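Side-chain contacts in DotU family type IV/VI secretion system protein (Acinetobacter baumannii, PDB 6Y4R), which is the cytoplasmic domain of TssL, a type VI secretion component that, as in its relatives, probably belongs to the membrane complex of the secretion machine: residues L122-F125 / H126-L130; S97-A100 / G101-F105; Q43-K47 / L48-A52; G135-R138 / I139-I142. One frame throughout, in Å; residues are numbered along the deposited sequence.

Contact 1 (L122-F125 / H126-L130)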
loop_
_atom_site.group_PDB
_atom_site.type_symbol
_atom_site.label_atom_id
_atom_site.label_comp_id
_atom_site.label_asym_id
_atom_site.label_seq_id
_atom_site.Cartn_x
_atom_site.Cartn_y
_atom_site.Cartn_z
ATOM N N LEU A 122 8.231 0.609 -8.032
ATOM C CA LEU A 122 8.302 -0.819 -7.730
ATOM C C LEU A 122 8.834 -1.065 -6.326
ATOM O O LEU A 122 8.462 -2.059 -5.696
ATOM C CB LEU A 122 9.110 -1.551 -8.812
ATOM C CG LEU A 122 9.529 -3.013 -8.646
ATOM C CD1 LEU A 122 8.322 -3.905 -8.884
ATOM C CD2 LEU A 122 10.596 -3.335 -9.652
ATOM N N GLU A 123 9.664 -0.156 -5.808
ATOM C CA GLU A 123 10.112 -0.236 -4.417
ATOM C C GLU A 123 8.950 -0.105 -3.431
ATOM O O GLU A 123 8.974 -0.708 -2.352
ATOM C CB GLU A 123 11.133 0.865 -4.153
ATOM C CG GLU A 123 12.589 0.482 -4.343
ATOM C CD GLU A 123 13.464 1.697 -4.619
ATOM O OE1 GLU A 123 12.889 2.792 -4.765
ATOM O OE2 GLU A 123 14.719 1.597 -4.574
ATOM N N VAL A 124 7.946 0.710 -3.775
ATOM C CA VAL A 124 6.730 0.848 -2.967
ATOM C C VAL A 124 5.913 -0.446 -2.993
ATOM O O VAL A 124 5.451 -0.923 -1.947
ATOM C CB VAL A 124 5.903 2.067 -3.445
ATOM C CG1 VAL A 124 4.512 2.073 -2.839
ATOM C CG2 VAL A 124 6.609 3.376 -3.100
ATOM N N PHE A 125 5.698 -1.025 -4.186
ATOM C CA PHE A 125 4.897 -2.247 -4.248
ATOM C C PHE A 125 5.560 -3.402 -3.515
ATOM O O PHE A 125 4.858 -4.237 -2.932
ATOM C CB PHE A 125 4.624 -2.662 -5.687
ATOM C CG PHE A 125 3.414 -2.006 -6.298
ATOM C CD1 PHE A 125 3.376 -0.646 -6.514
ATOM C CD2 PHE A 125 2.300 -2.762 -6.651
ATOM C CE1 PHE A 125 2.256 -0.057 -7.088
ATOM C CE2 PHE A 125 1.189 -2.172 -7.204
ATOM C CZ PHE A 125 1.171 -0.823 -7.427
ATOM N N HIS A 126 6.899 -3.480 -3.544
ATOM C CA HIS A 126 7.619 -4.487 -2.762
ATOM C C HIS A 126 7.457 -4.246 -1.266
ATOM O O HIS A 126 7.233 -5.189 -0.497
ATOM C CB HIS A 126 9.101 -4.476 -3.154
ATOM C CG HIS A 126 9.977 -5.353 -2.312
ATOM N ND1 HIS A 126 10.894 -4.842 -1.420
ATOM C CD2 HIS A 126 10.113 -6.701 -2.257
ATOM C CE1 HIS A 126 11.545 -5.839 -0.839
ATOM N NE2 HIS A 126 11.087 -6.979 -1.325
ATOM N N TYR A 127 7.551 -2.985 -0.840
ATOM C CA TYR A 127 7.446 -2.652 0.581
ATOM C C TYR A 127 6.045 -2.884 1.133
ATOM O O TYR A 127 5.897 -3.230 2.307
ATOM C CB TYR A 127 7.896 -1.206 0.795
ATOM C CG TYR A 127 8.148 -0.862 2.230
ATOM C CD1 TYR A 127 9.137 -1.505 2.947
ATOM C CD2 TYR A 127 7.443 0.148 2.852
ATOM C CE1 TYR A 127 9.378 -1.190 4.278
ATOM C CE2 TYR A 127 7.680 0.484 4.183
ATOM C CZ TYR A 127 8.649 -0.188 4.887
ATOM O OH TYR A 127 8.896 0.133 6.201
ATOM N N CYS A 128 5.009 -2.693 0.325
ATOM C CA CYS A 128 3.672 -3.089 0.752
ATOM C C CYS A 128 3.590 -4.604 0.918
ATOM O O CYS A 128 2.851 -5.105 1.773
ATOM C CB CYS A 128 2.645 -2.597 -0.259
ATOM S SG CYS A 128 2.550 -0.790 -0.332
ATOM N N LEU A 129 4.316 -5.357 0.083
ATOM C CA LEU A 129 4.338 -6.805 0.260
ATOM C C LEU A 129 5.070 -7.215 1.546
ATOM O O LEU A 129 4.591 -8.104 2.262
ATOM C CB LEU A 129 4.959 -7.482 -0.975
ATOM C CG LEU A 129 4.138 -7.377 -2.273
ATOM C CD1 LEU A 129 4.959 -7.678 -3.526
ATOM C CD2 LEU A 129 2.936 -8.312 -2.206
ATOM N N LEU A 130 6.194 -6.550 1.898
ATOM C CA LEU A 130 6.858 -6.871 3.173
ATOM C C LEU A 130 6.053 -6.436 4.397
ATOM O O LEU A 130 6.241 -7.026 5.471
ATOM C CB LEU A 130 8.266 -6.263 3.302
ATOM C CG LEU A 130 9.397 -6.402 2.286
ATOM C CD1 LEU A 130 10.534 -5.403 2.575
ATOM C CD2 LEU A 130 9.892 -7.813 2.367
#

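Contact 2 (S97-A100 / G101-F105)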
loop_
_atom_site.group_PDB
_atom_site.type_symbol
_atom_site.label_atom_id
_atom_site.label_comp_id
_atom_site.label_asym_id
_atom_site.label_seq_id
_atom_site.Cartn_x
_atom_site.Cartn_y
_atom_site.Cartn_z
ATOM N N SER A 97 -12.690 1.094 -6.912
ATOM C CA SER A 97 -12.271 -0.262 -7.229
ATOM C C SER A 97 -12.435 -1.174 -6.018
ATOM O O SER A 97 -12.350 -0.743 -4.860
ATOM C CB SER A 97 -10.807 -0.281 -7.740
ATOM O OG SER A 97 -10.417 -1.564 -8.217
ATOM N N GLN A 98 -12.766 -2.430 -6.312
ATOM C CA GLN A 98 -12.726 -3.515 -5.346
ATOM C C GLN A 98 -11.872 -4.671 -5.847
ATOM O O GLN A 98 -11.992 -5.790 -5.335
ATOM C CB GLN A 98 -14.133 -4.024 -5.029
ATOM C CG GLN A 98 -15.211 -2.991 -4.853
ATOM C CD GLN A 98 -16.528 -3.641 -4.456
ATOM O OE1 GLN A 98 -16.568 -4.453 -3.525
ATOM N NE2 GLN A 98 -17.591 -3.334 -5.200
ATOM N N LEU A 99 -11.021 -4.428 -6.847
ATOM C CA LEU A 99 -10.251 -5.475 -7.506
ATOM C C LEU A 99 -8.781 -5.418 -7.123
ATOM O O LEU A 99 -7.939 -5.995 -7.818
ATOM C CB LEU A 99 -10.400 -5.378 -9.026
ATOM C CG LEU A 99 -11.781 -5.476 -9.679
ATOM C CD1 LEU A 99 -11.637 -5.245 -11.165
ATOM C CD2 LEU A 99 -12.476 -6.795 -9.393
ATOM N N ALA A 100 -8.461 -4.702 -6.044
ATOM C CA ALA A 100 -7.074 -4.492 -5.649
ATOM C C ALA A 100 -6.339 -5.801 -5.365
ATOM O O ALA A 100 -5.133 -5.900 -5.622
ATOM C CB ALA A 100 -7.040 -3.582 -4.422
ATOM N N GLY A 101 -7.033 -6.805 -4.819
ATOM C CA GLY A 101 -6.401 -8.094 -4.580
ATOM C C GLY A 101 -5.762 -8.690 -5.823
ATOM O O GLY A 101 -4.730 -9.354 -5.739
ATOM N N TYR A 102 -6.357 -8.454 -6.988
ATOM C CA TYR A 102 -5.818 -8.906 -8.263
ATOM C C TYR A 102 -5.021 -7.835 -8.986
ATOM O O TYR A 102 -3.954 -8.120 -9.529
ATOM C CB TYR A 102 -6.956 -9.368 -9.192
ATOM C CG TYR A 102 -7.672 -10.617 -8.732
ATOM C CD1 TYR A 102 -8.607 -10.573 -7.703
ATOM C CD2 TYR A 102 -7.416 -11.841 -9.332
ATOM C CE1 TYR A 102 -9.254 -11.719 -7.278
ATOM C CE2 TYR A 102 -8.057 -12.988 -8.919
ATOM C CZ TYR A 102 -8.972 -12.922 -7.893
ATOM O OH TYR A 102 -9.604 -14.074 -7.489
ATOM N N GLN A 103 -5.494 -6.597 -8.973
ATOM C CA GLN A 103 -4.910 -5.577 -9.826
ATOM C C GLN A 103 -3.616 -5.003 -9.254
ATOM O O GLN A 103 -2.784 -4.497 -10.015
ATOM C CB GLN A 103 -5.955 -4.495 -10.081
ATOM C CG GLN A 103 -5.490 -3.386 -10.962
ATOM C CD GLN A 103 -6.642 -2.629 -11.516
ATOM O OE1 GLN A 103 -6.542 -1.436 -11.795
ATOM N NE2 GLN A 103 -7.759 -3.320 -11.696
ATOM N N PHE A 104 -3.410 -5.101 -7.943
ATOM C CA PHE A 104 -2.103 -4.783 -7.366
ATOM C C PHE A 104 -1.010 -5.614 -8.038
ATOM O O PHE A 104 0.110 -5.131 -8.255
ATOM C CB PHE A 104 -2.166 -5.027 -5.849
ATOM C CG PHE A 104 -0.859 -4.872 -5.104
ATOM C CD1 PHE A 104 0.182 -5.793 -5.245
ATOM C CD2 PHE A 104 -0.700 -3.831 -4.195
ATOM C CE1 PHE A 104 1.371 -5.657 -4.523
ATOM C CE2 PHE A 104 0.497 -3.693 -3.459
ATOM C CZ PHE A 104 1.526 -4.608 -3.633
ATOM N N PHE A 105 -1.324 -6.871 -8.385
ATOM C CA PHE A 105 -0.348 -7.777 -8.976
ATOM C C PHE A 105 -0.214 -7.617 -10.480
ATOM O O PHE A 105 0.850 -7.944 -11.012
ATOM C CB PHE A 105 -0.680 -9.218 -8.576
ATOM C CG PHE A 105 -0.479 -9.483 -7.084
ATOM C CD1 PHE A 105 0.806 -9.498 -6.538
ATOM C CD2 PHE A 105 -1.562 -9.658 -6.233
ATOM C CE1 PHE A 105 1.011 -9.714 -5.188
ATOM C CE2 PHE A 105 -1.365 -9.869 -4.885
ATOM C CZ PHE A 105 -0.068 -9.898 -4.355
#

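Contact 3 (Q43-K47 / L48-A52)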
loop_
_atom_site.group_PDB
_atom_site.type_symbol
_atom_site.label_atom_id
_atom_site.label_comp_id
_atom_site.label_asym_id
_atom_site.label_seq_id
_atom_site.Cartn_x
_atom_site.Cartn_y
_atom_site.Cartn_z
ATOM N N GLN A 43 1.320 16.185 -3.552
ATOM C CA GLN A 43 1.939 17.506 -3.683
ATOM C C GLN A 43 3.467 17.455 -3.608
ATOM O O GLN A 43 4.153 18.129 -4.384
ATOM C CB GLN A 43 1.382 18.439 -2.601
ATOM C CG GLN A 43 2.389 19.410 -2.001
ATOM C CD GLN A 43 1.914 20.009 -0.693
ATOM O OE1 GLN A 43 0.997 19.489 -0.044
ATOM N NE2 GLN A 43 2.546 21.110 -0.303
ATOM N N GLN A 44 4.020 16.663 -2.680
ATOM C CA GLN A 44 5.476 16.590 -2.549
ATOM C C GLN A 44 6.100 15.765 -3.663
ATOM O O GLN A 44 7.175 16.107 -4.163
ATOM C CB GLN A 44 5.867 16.011 -1.187
ATOM C CG GLN A 44 5.564 16.902 0.003
ATOM C CD GLN A 44 6.171 16.351 1.277
ATOM O OE1 GLN A 44 6.561 15.178 1.332
ATOM N NE2 GLN A 44 6.289 17.202 2.300
ATOM N N ALA A 45 5.455 14.663 -4.053
ATOM C CA ALA A 45 6.001 13.845 -5.135
ATOM C C ALA A 45 5.886 14.556 -6.479
ATOM O O ALA A 45 6.761 14.397 -7.335
ATOM C CB ALA A 45 5.309 12.487 -5.182
ATOM N N LYS A 46 4.810 15.340 -6.684
ATOM C CA LYS A 46 4.679 16.120 -7.905
ATOM C C LYS A 46 5.750 17.200 -8.001
ATOM O O LYS A 46 6.323 17.381 -9.082
ATOM C CB LYS A 46 3.293 16.754 -8.020
ATOM C CG LYS A 46 2.103 15.815 -7.944
ATOM C CD LYS A 46 0.898 16.487 -8.613
ATOM C CE LYS A 46 0.689 17.933 -8.091
ATOM N NZ LYS A 46 -0.132 18.711 -9.103
ATOM N N LYS A 47 6.110 17.855 -6.886
ATOM C CA LYS A 47 7.144 18.894 -6.928
ATOM C C LYS A 47 8.526 18.345 -7.086
ATOM O O LYS A 47 9.426 19.088 -7.488
ATOM C CB LYS A 47 7.372 19.616 -5.616
ATOM C CG LYS A 47 6.842 20.902 -5.217
ATOM C CD LYS A 47 6.283 20.788 -3.924
ATOM C CE LYS A 47 6.343 22.163 -3.529
ATOM N NZ LYS A 47 5.804 22.271 -2.193
ATOM N N LEU A 48 8.728 17.107 -6.674
ATOM C CA LEU A 48 10.002 16.456 -6.897
ATOM C C LEU A 48 10.043 15.782 -8.248
ATOM O O LEU A 48 11.029 15.116 -8.564
ATOM C CB LEU A 48 10.316 15.465 -5.773
ATOM C CG LEU A 48 10.608 16.019 -4.365
ATOM C CD1 LEU A 48 10.832 14.882 -3.353
ATOM C CD2 LEU A 48 11.803 16.981 -4.369
ATOM N N GLN A 49 8.987 15.958 -9.041
ATOM C CA GLN A 49 8.965 15.689 -10.467
ATOM C C GLN A 49 8.846 14.197 -10.760
ATOM O O GLN A 49 9.272 13.748 -11.828
ATOM C CB GLN A 49 10.209 16.292 -11.149
ATOM C CG GLN A 49 10.512 17.743 -10.691
ATOM C CD GLN A 49 10.545 18.780 -11.786
ATOM O OE1 GLN A 49 10.142 18.523 -12.915
ATOM N NE2 GLN A 49 11.025 19.975 -11.450
ATOM N N PHE A 50 8.291 13.406 -9.837
ATOM C CA PHE A 50 7.963 12.028 -10.170
ATOM C C PHE A 50 6.802 12.022 -11.158
ATOM O O PHE A 50 5.912 12.872 -11.102
ATOM C CB PHE A 50 7.568 11.214 -8.936
ATOM C CG PHE A 50 8.679 10.973 -7.944
ATOM C CD1 PHE A 50 9.388 9.779 -7.961
ATOM C CD2 PHE A 50 8.991 11.916 -6.980
ATOM C CE1 PHE A 50 10.398 9.538 -7.054
ATOM C CE2 PHE A 50 10.000 11.683 -6.062
ATOM C CZ PHE A 50 10.703 10.491 -6.103
ATOM N N SER A 51 6.799 11.029 -12.045
ATOM C CA SER A 51 5.767 10.946 -13.064
ATOM C C SER A 51 4.409 10.707 -12.419
ATOM O O SER A 51 4.307 10.132 -11.332
ATOM C CB SER A 51 6.085 9.829 -14.059
ATOM O OG SER A 51 5.598 8.583 -13.593
ATOM N N ALA A 52 3.358 11.149 -13.122
ATOM C CA ALA A 52 1.988 10.997 -12.636
ATOM C C ALA A 52 1.612 9.540 -12.417
ATOM O O ALA A 52 0.794 9.248 -11.536
ATOM C CB ALA A 52 1.006 11.649 -13.608
#

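Contact 4 (G135-R138 / I139-I142)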
loop_
_atom_site.group_PDB
_atom_site.type_symbol
_atom_site.label_atom_id
_atom_site.label_comp_id
_atom_site.label_asym_id
_atom_site.label_seq_id
_atom_site.Cartn_x
_atom_site.Cartn_y
_atom_site.Cartn_z
ATOM N N GLY A 135 -3.428 -9.734 -0.725
ATOM C CA GLY A 135 -4.355 -9.661 -1.839
ATOM C C GLY A 135 -4.897 -11.021 -2.203
ATOM O O GLY A 135 -5.424 -11.770 -1.375
ATOM N N LYS A 136 -4.773 -11.324 -3.484
ATOM C CA LYS A 136 -5.336 -12.530 -4.067
ATOM C C LYS A 136 -4.631 -13.802 -3.611
ATOM O O LYS A 136 -5.223 -14.885 -3.684
ATOM C CB LYS A 136 -5.317 -12.341 -5.584
ATOM C CG LYS A 136 -5.350 -13.568 -6.424
ATOM C CD LYS A 136 -4.649 -13.327 -7.761
ATOM C CE LYS A 136 -3.177 -12.990 -7.546
ATOM N NZ LYS A 136 -2.463 -12.786 -8.852
ATOM N N TYR A 137 -3.415 -13.683 -3.077
ATOM C CA TYR A 137 -2.639 -14.813 -2.586
ATOM C C TYR A 137 -3.091 -15.306 -1.222
ATOM O O TYR A 137 -2.563 -16.320 -0.752
ATOM C CB TYR A 137 -1.163 -14.440 -2.504
ATOM C CG TYR A 137 -0.498 -14.341 -3.847
ATOM C CD1 TYR A 137 -0.527 -13.159 -4.566
ATOM C CD2 TYR A 137 0.154 -15.425 -4.397
ATOM C CE1 TYR A 137 0.077 -13.057 -5.795
ATOM C CE2 TYR A 137 0.762 -15.330 -5.625
ATOM C CZ TYR A 137 0.721 -14.139 -6.316
ATOM O OH TYR A 137 1.320 -14.010 -7.542
ATOM N N ARG A 138 -4.031 -14.607 -0.574
ATOM C CA ARG A 138 -4.508 -15.016 0.743
ATOM C C ARG A 138 -5.282 -16.335 0.688
ATOM O O ARG A 138 -5.174 -17.149 1.618
ATOM C CB ARG A 138 -5.368 -13.904 1.353
ATOM C CG ARG A 138 -5.875 -14.221 2.767
ATOM C CD ARG A 138 -6.490 -13.015 3.506
ATOM N NE ARG A 138 -5.562 -11.892 3.607
ATOM C CZ ARG A 138 -4.709 -11.714 4.612
ATOM N NH1 ARG A 138 -4.659 -12.596 5.605
ATOM N NH2 ARG A 138 -3.885 -10.665 4.613
ATOM N N ILE A 139 -6.041 -16.574 -0.382
ATOM C CA ILE A 139 -6.821 -17.803 -0.525
ATOM C C ILE A 139 -6.086 -18.851 -1.358
ATOM O O ILE A 139 -6.213 -20.049 -1.096
ATOM C CB ILE A 139 -8.233 -17.514 -1.092
ATOM C CG1 ILE A 139 -8.215 -16.441 -2.193
ATOM C CG2 ILE A 139 -9.203 -17.158 0.044
ATOM C CD1 ILE A 139 -7.801 -16.944 -3.565
ATOM N N GLU A 140 -5.303 -18.430 -2.352
ATOM C CA GLU A 140 -4.362 -19.346 -2.981
ATOM C C GLU A 140 -3.271 -19.750 -1.985
ATOM O O GLU A 140 -3.186 -19.238 -0.858
ATOM C CB GLU A 140 -3.725 -18.704 -4.211
ATOM C CG GLU A 140 -4.682 -18.515 -5.360
ATOM C CD GLU A 140 -4.313 -17.345 -6.250
ATOM O OE1 GLU A 140 -3.148 -17.244 -6.688
ATOM O OE2 GLU A 140 -5.209 -16.524 -6.519
ATOM N N SER A 141 -2.441 -20.705 -2.417
ATOM C CA SER A 141 -1.202 -21.031 -1.715
ATOM C C SER A 141 -0.502 -19.753 -1.267
ATOM O O SER A 141 -0.508 -18.744 -1.977
ATOM C CB SER A 141 -0.285 -21.862 -2.630
ATOM O OG SER A 141 1.088 -21.716 -2.297
ATOM N N ILE A 142 0.064 -19.780 -0.062
ATOM C CA ILE A 142 0.724 -18.589 0.459
ATOM C C ILE A 142 2.230 -18.660 0.207
ATOM O O ILE A 142 2.884 -17.624 0.069
ATOM C CB ILE A 142 0.406 -18.382 1.953
ATOM C CG1 ILE A 142 0.501 -16.895 2.313
ATOM C CG2 ILE A 142 1.368 -19.180 2.832
ATOM C CD1 ILE A 142 -0.708 -16.068 1.903
#

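Contact 1 (L122-F125 / H126-L130)
V124 and C128 meet one turn apart on helix 119-130, with CG1 of V124 4.3 Å from SG of C128, a modest apolar contact between two small buried side chains. C128 carries its sulfur beside the backbone N, anti to the carbonyl carbon (chi1 -65°), which turns SG back toward the preceding turn where V124 sits. Beneath them the backbone closes the ladder of an alpha helix. The N of C128 gives a 2.9 Å bond to the O of V124. The N of H126 reaches the O of L122 at 3.0 Å, Y127 N bonds to E123 O at 3.1 Å, and the bond from L129 N to F125 O is longer, 3.3 Å. Further out, F125 fits between helices 52-71 and 100-114, its ring meeting that of F104. V124 packs on L4 and I5, L122 on V152, and Y127 sets its ring edge-to-face with F12. L122, V124, F125, C128 and L129 suit their buried positions because their apolar surfaces need no polar partner, whereas E123 and H126 keep polar groups on partly exposed sides. The four backbone bonds satisfy the main-chain polar atoms they join, so that the helix can enter an apolar environment at little electrostatic cost.

Contact 2 (S97-A100 / G101-F105)
The O of L99 accepts two backbone N-H groups at once, from Y102 and from Q103, and they come from different directions. Q103 N lies in the carbonyl plane at 2.8 Å with a fairly straight bond (160°), whereas Y102 N stands well above that plane at 3.0 Å and makes a more bent one (136°). One carbonyl thus ties down two successive amides of the first turn. F104 N follows with a 3.0 Å bond to the O of A100. Q103 has CG anti to its own N (chi1 -179°), and its extended chain runs back to bring NE2 within 4.3 Å of CB of L99, an amide alongside a leucine on the outer side. A100 is small enough to lie buried against Y60, A64 and Q91. F104 faces the interior, where its ring stacks with that of F133, and its CD1 also sits over the centre of the F105 ring, 3.9 Å above it. Before the turn, S97 OG accepts the N of L99 at 3.2 Å; a hydroxyl close to the backbone suits serine to this role. With L99 at the N-cap position, this is a helix N-terminus, opening helix 100-114, preceded by an ST turn.

Contact 3 (Q43-K47 / L48-A52)
A left-handed backbone at Q49 (phi 77°, psi 25°) swings the chain back over the last turn of helix 27-47 and brings F50 against A45. F50 then holds CG anti to its carbonyl carbon (chi1 -67°), which lays the ring beside A45, with CD2 4.1 Å from the methyl CB. The O of A45 lies in the plane of this ring, at its edge and 3.4 Å from CD2, so the carbonyl meets the ring's hydrogen-bearing rim. The same oxygen receives the N of F50 at 3.1 Å, approached nearly end-on to the carbonyl, while Q49 N reaches the O of K46 at 3.0 Å from well above the carbonyl plane. These two bonds back into the helix, with the positive phi at Q49, make a Schellman motif, and the apolar pair A45 and F50 that brackets it is the hydrophobic contact usual in this C-cap. Glycine is common at the left-handed position; here a glutamine fills it, its CB directed away from the last turn and its side chain exposed. One step earlier L48 N still makes the helical bond to Q44 O, 3.1 Å, and CG of L48 folds against that same oxygen at 3.4 Å. A45 and F50 also pack on L4, which places the cap beside the N-terminal helix 4-7. K46 and K47 are exposed lysines, as suits the surface, though K46, like A45, also touches I55 of the next long helix. Just beyond the turn S51 is the N-cap of helix 52-71, its short OG accepting from the N of D54.

Contact 4 (G135-R138 / I139-I142)
K136 and E140 lie slantwise across each other, four residues apart. Their opposite charges do not join, since K136 NZ stays 5.0 Å from E140 OE1; any attraction is probably diffuse. K136 keeps CG anti to its N (chi1 158°) but bends at chi3, and its aliphatic part, long enough to cover aromatic rings, runs along Y102 and F105. I139 and I142 turn their ends back over residues 136-137, the CD1 methyl of I139 toward the carbonyl of K136 and that of I142 toward the carbonyl of Y137. The tyrosine runs alongside K136, between F105, which it meets edge-to-face, and helix 143-159, where it packs on L145 and L148; the O of S141 sits at its edge, near the plane and 4.2 Å from CD2. Residues 135-142 form the later part of the loop joining helices 119-130 and 143-159: a short 3-10 turn at 136-137, marked by the 3.3 Å bond from R138 N to G135 O, opens into irregular chain. G135 has a positive phi (59°), which glycine tolerates readily. The long R138 spans to E68 in a salt bridge through NH2, and E68 holds the loop a second time through G135 N. Serine's short hydroxyl keeps S141 OG close enough to the backbone for a weak bond to the N of S144 at the start of the last helix.

Contact 1 is the buried member of the set, wholly inside one helix. Contact 2 is partly buried at the start of helix 100-114, and contacts 3 and 4 lie at the surface, one at a helix C-terminus and one in a loop, on opposite sides of the chain's centre and about 33 Å apart between centres. Contacts 1 and 2 touch directly, L129 CD2 lying 3.9 Å from F104 CE1, so the two successive helices share an apolar interface. Contact 2 also reaches contact 4, where K136 N probably bonds to G101 O at 3.0 Å. The chemistry follows position: regular backbone bonds with apolar side chains in the core, helix-end motifs in contacts 2 and 3, and no hydrogen bond between the two segments in contact 4.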